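PDB 2F5X: BugD from Bordetella pertussis Tohama I, which binds aspartic acid between its two lobes, probably as the periplasmic solute receptor of a tripartite tricarboxylate transporter-type uptake system. Local coordinates for residues 120-125 and 130-135. Numbering follows the deposited sequence.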
loop_
_atom_site.group_PDB
_atom_site.type_symbol
_atom_site.label_atom_id
_atom_site.label_comp_id
_atom_site.label_asym_id
_atom_site.label_seq_id
_atom_site.Cartn_x
_atom_site.Cartn_y
_atom_site.Cartn_z
ATOM N N ASP A 120 20.256 11.309 -8.561
ATOM C CA ASP A 120 21.442 11.259 -9.411
ATOM C C ASP A 120 21.741 9.870 -9.977
ATOM O O ASP A 120 22.853 9.617 -10.458
ATOM C CB ASP A 120 22.663 11.781 -8.652
ATOM C CG ASP A 120 23.015 10.928 -7.454
ATOM O OD1 ASP A 120 22.161 10.130 -6.986
ATOM O OD2 ASP A 120 24.137 10.993 -6.906
ATOM N N PHE A 121 20.759 8.972 -9.924
ATOM C CA PHE A 121 20.917 7.641 -10.519
ATOM C C PHE A 121 21.155 7.792 -12.026
ATOM O O PHE A 121 20.413 8.515 -12.686
ATOM C CB PHE A 121 19.659 6.814 -10.257
ATOM C CG PHE A 121 19.896 5.327 -10.198
ATOM C CD1 PHE A 121 20.901 4.790 -9.390
ATOM C CD2 PHE A 121 19.097 4.462 -10.940
ATOM C CE1 PHE A 121 21.112 3.412 -9.328
ATOM C CE2 PHE A 121 19.292 3.075 -10.885
ATOM C CZ PHE A 121 20.306 2.549 -10.073
ATOM N N PRO A 122 22.201 7.170 -12.574
ATOM C CA PRO A 122 22.555 7.413 -13.987
ATOM C C PRO A 122 21.456 7.255 -15.066
ATOM O O PRO A 122 21.359 8.196 -15.866
ATOM C CB PRO A 122 23.747 6.478 -14.231
ATOM C CG PRO A 122 24.381 6.365 -12.877
ATOM C CD PRO A 122 23.177 6.279 -11.910
ATOM N N PRO A 123 20.670 6.174 -15.121
ATOM C CA PRO A 123 19.680 6.041 -16.203
ATOM C C PRO A 123 18.591 7.114 -16.201
ATOM O O PRO A 123 18.144 7.558 -15.143
ATOM C CB PRO A 123 19.079 4.648 -15.986
ATOM C CG PRO A 123 19.414 4.257 -14.598
ATOM C CD PRO A 123 20.654 5.009 -14.214
ATOM N N ASN A 124 18.178 7.520 -17.396
ATOM C CA ASN A 124 17.169 8.564 -17.536
ATOM C C ASN A 124 15.814 8.073 -18.010
ATOM O O ASN A 124 14.863 8.842 -18.030
ATOM C CB ASN A 124 17.683 9.672 -18.461
ATOM C CG ASN A 124 18.757 10.508 -17.805
ATOM O OD1 ASN A 124 18.786 10.630 -16.589
ATOM N ND2 ASN A 124 19.645 11.087 -18.605
ATOM N N ASN A 125 15.721 6.790 -18.364
ATOM C CA ASN A 125 14.450 6.218 -18.814
ATOM C C ASN A 125 14.363 4.728 -18.478
ATOM O O ASN A 125 15.363 4.130 -18.053
ATOM C CB ASN A 125 14.209 6.496 -20.315
ATOM C CG ASN A 125 15.235 5.813 -21.217
ATOM O OD1 ASN A 125 15.457 4.617 -21.120
ATOM N ND2 ASN A 125 15.842 6.577 -22.117
ATOM N N ALA A 130 16.620 -0.645 -17.043
ATOM C CA ALA A 130 16.733 -2.105 -17.110
ATOM C C ALA A 130 18.154 -2.522 -17.467
ATOM O O ALA A 130 18.718 -3.439 -16.853
ATOM C CB ALA A 130 15.734 -2.679 -18.108
ATOM N N GLU A 131 18.738 -1.823 -18.437
ATOM C CA GLU A 131 20.093 -2.114 -18.909
ATOM C C GLU A 131 21.107 -1.858 -17.803
ATOM O O GLU A 131 21.998 -2.674 -17.571
ATOM C CB GLU A 131 20.418 -1.267 -20.148
ATOM C CG GLU A 131 19.578 -1.636 -21.357
ATOM C CD GLU A 131 19.656 -0.636 -22.502
ATOM O OE1 GLU A 131 19.952 0.558 -22.265
ATOM O OE2 GLU A 131 19.395 -1.050 -23.657
ATOM N N TYR A 132 20.951 -0.722 -17.126
ATOM C CA TYR A 132 21.835 -0.331 -16.034
ATOM C C TYR A 132 21.770 -1.300 -14.851
ATOM O O TYR A 132 22.810 -1.674 -14.282
ATOM C CB TYR A 132 21.502 1.092 -15.574
ATOM C CG TYR A 132 22.494 1.640 -14.587
ATOM C CD1 TYR A 132 23.679 2.233 -15.025
ATOM C CD2 TYR A 132 22.266 1.540 -13.211
ATOM C CE1 TYR A 132 24.607 2.746 -14.119
ATOM C CE2 TYR A 132 23.189 2.053 -12.295
ATOM C CZ TYR A 132 24.359 2.645 -12.764
ATOM O OH TYR A 132 25.285 3.143 -11.875
ATOM N N VAL A 133 20.556 -1.703 -14.478
ATOM C CA VAL A 133 20.377 -2.620 -13.350
ATOM C C VAL A 133 20.968 -4.004 -13.674
ATOM O O VAL A 133 21.653 -4.606 -12.843
ATOM C CB VAL A 133 18.896 -2.727 -12.910
ATOM C CG1 VAL A 133 18.702 -3.860 -11.882
ATOM C CG2 VAL A 133 18.398 -1.385 -12.343
ATOM N N LYS A 134 20.729 -4.492 -14.887
ATOM C CA LYS A 134 21.327 -5.760 -15.320
ATOM C C LYS A 134 22.857 -5.743 -15.317
ATOM O O LYS A 134 23.502 -6.714 -14.889
ATOM C CB LYS A 134 20.806 -6.165 -16.699
ATOM C CG LYS A 134 19.351 -6.578 -16.695
ATOM C CD LYS A 134 18.851 -6.806 -18.106
ATOM C CE LYS A 134 17.413 -7.227 -18.086
ATOM N NZ LYS A 134 17.308 -8.701 -17.869
ATOM N N LYS A 135 23.441 -4.642 -15.780
ATOM C CA LYS A 135 24.893 -4.532 -15.905
ATOM C C LYS A 135 25.589 -4.293 -14.563
ATOM O O LYS A 135 26.701 -4.797 -14.324
ATOM C CB LYS A 135 25.246 -3.411 -16.893
ATOM C CG LYS A 135 26.735 -3.313 -17.231
ATOM C CD LYS A 135 27.080 -1.939 -17.794
ATOM C CE LYS A 135 28.589 -1.747 -17.923
ATOM N NZ LYS A 135 29.227 -1.399 -16.609
#
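Y132, on helix 126-136, meets F121, P122 and P123 of the preceding loop, an example of one aromatic ring making the whole contact between two segments, 120-125 and 130-135, with no hydrogen bond between them. The aromatic part is a T-shaped pair: Y132 turns its CD2-CE2 edge to the face of F121, with ring centroids 5.2 Å apart and planes at 77°. Within this ring pair the nearest atoms are F121 CZ and Y132 CE2, 3.7 Å apart. The proline part is a CH-pi contact, in which P123 CD stands over one face of the Y132 ring, 4.0 Å from its centroid, while P123 CG reaches back to Y132 CB. Farther out, van der Waals packing takes over as P122 CG lies 3.7 Å from Y132 CZ and 3.5 Å from Y132 OH. CB of Y132 already points at the loop, and with CG anti to the backbone N (chi1 -172°) the ring extends on toward all three residues. Polar links lie at the helix's first turn, where N-cap N125 accepts from E128 N through OD1. The loop follows strand 102-117; F121 also packs on L129, Y208 OH of strand 206-210 donates a hydrogen bond to P123 O, and helix 150-162 meets A130 and V133 through L162.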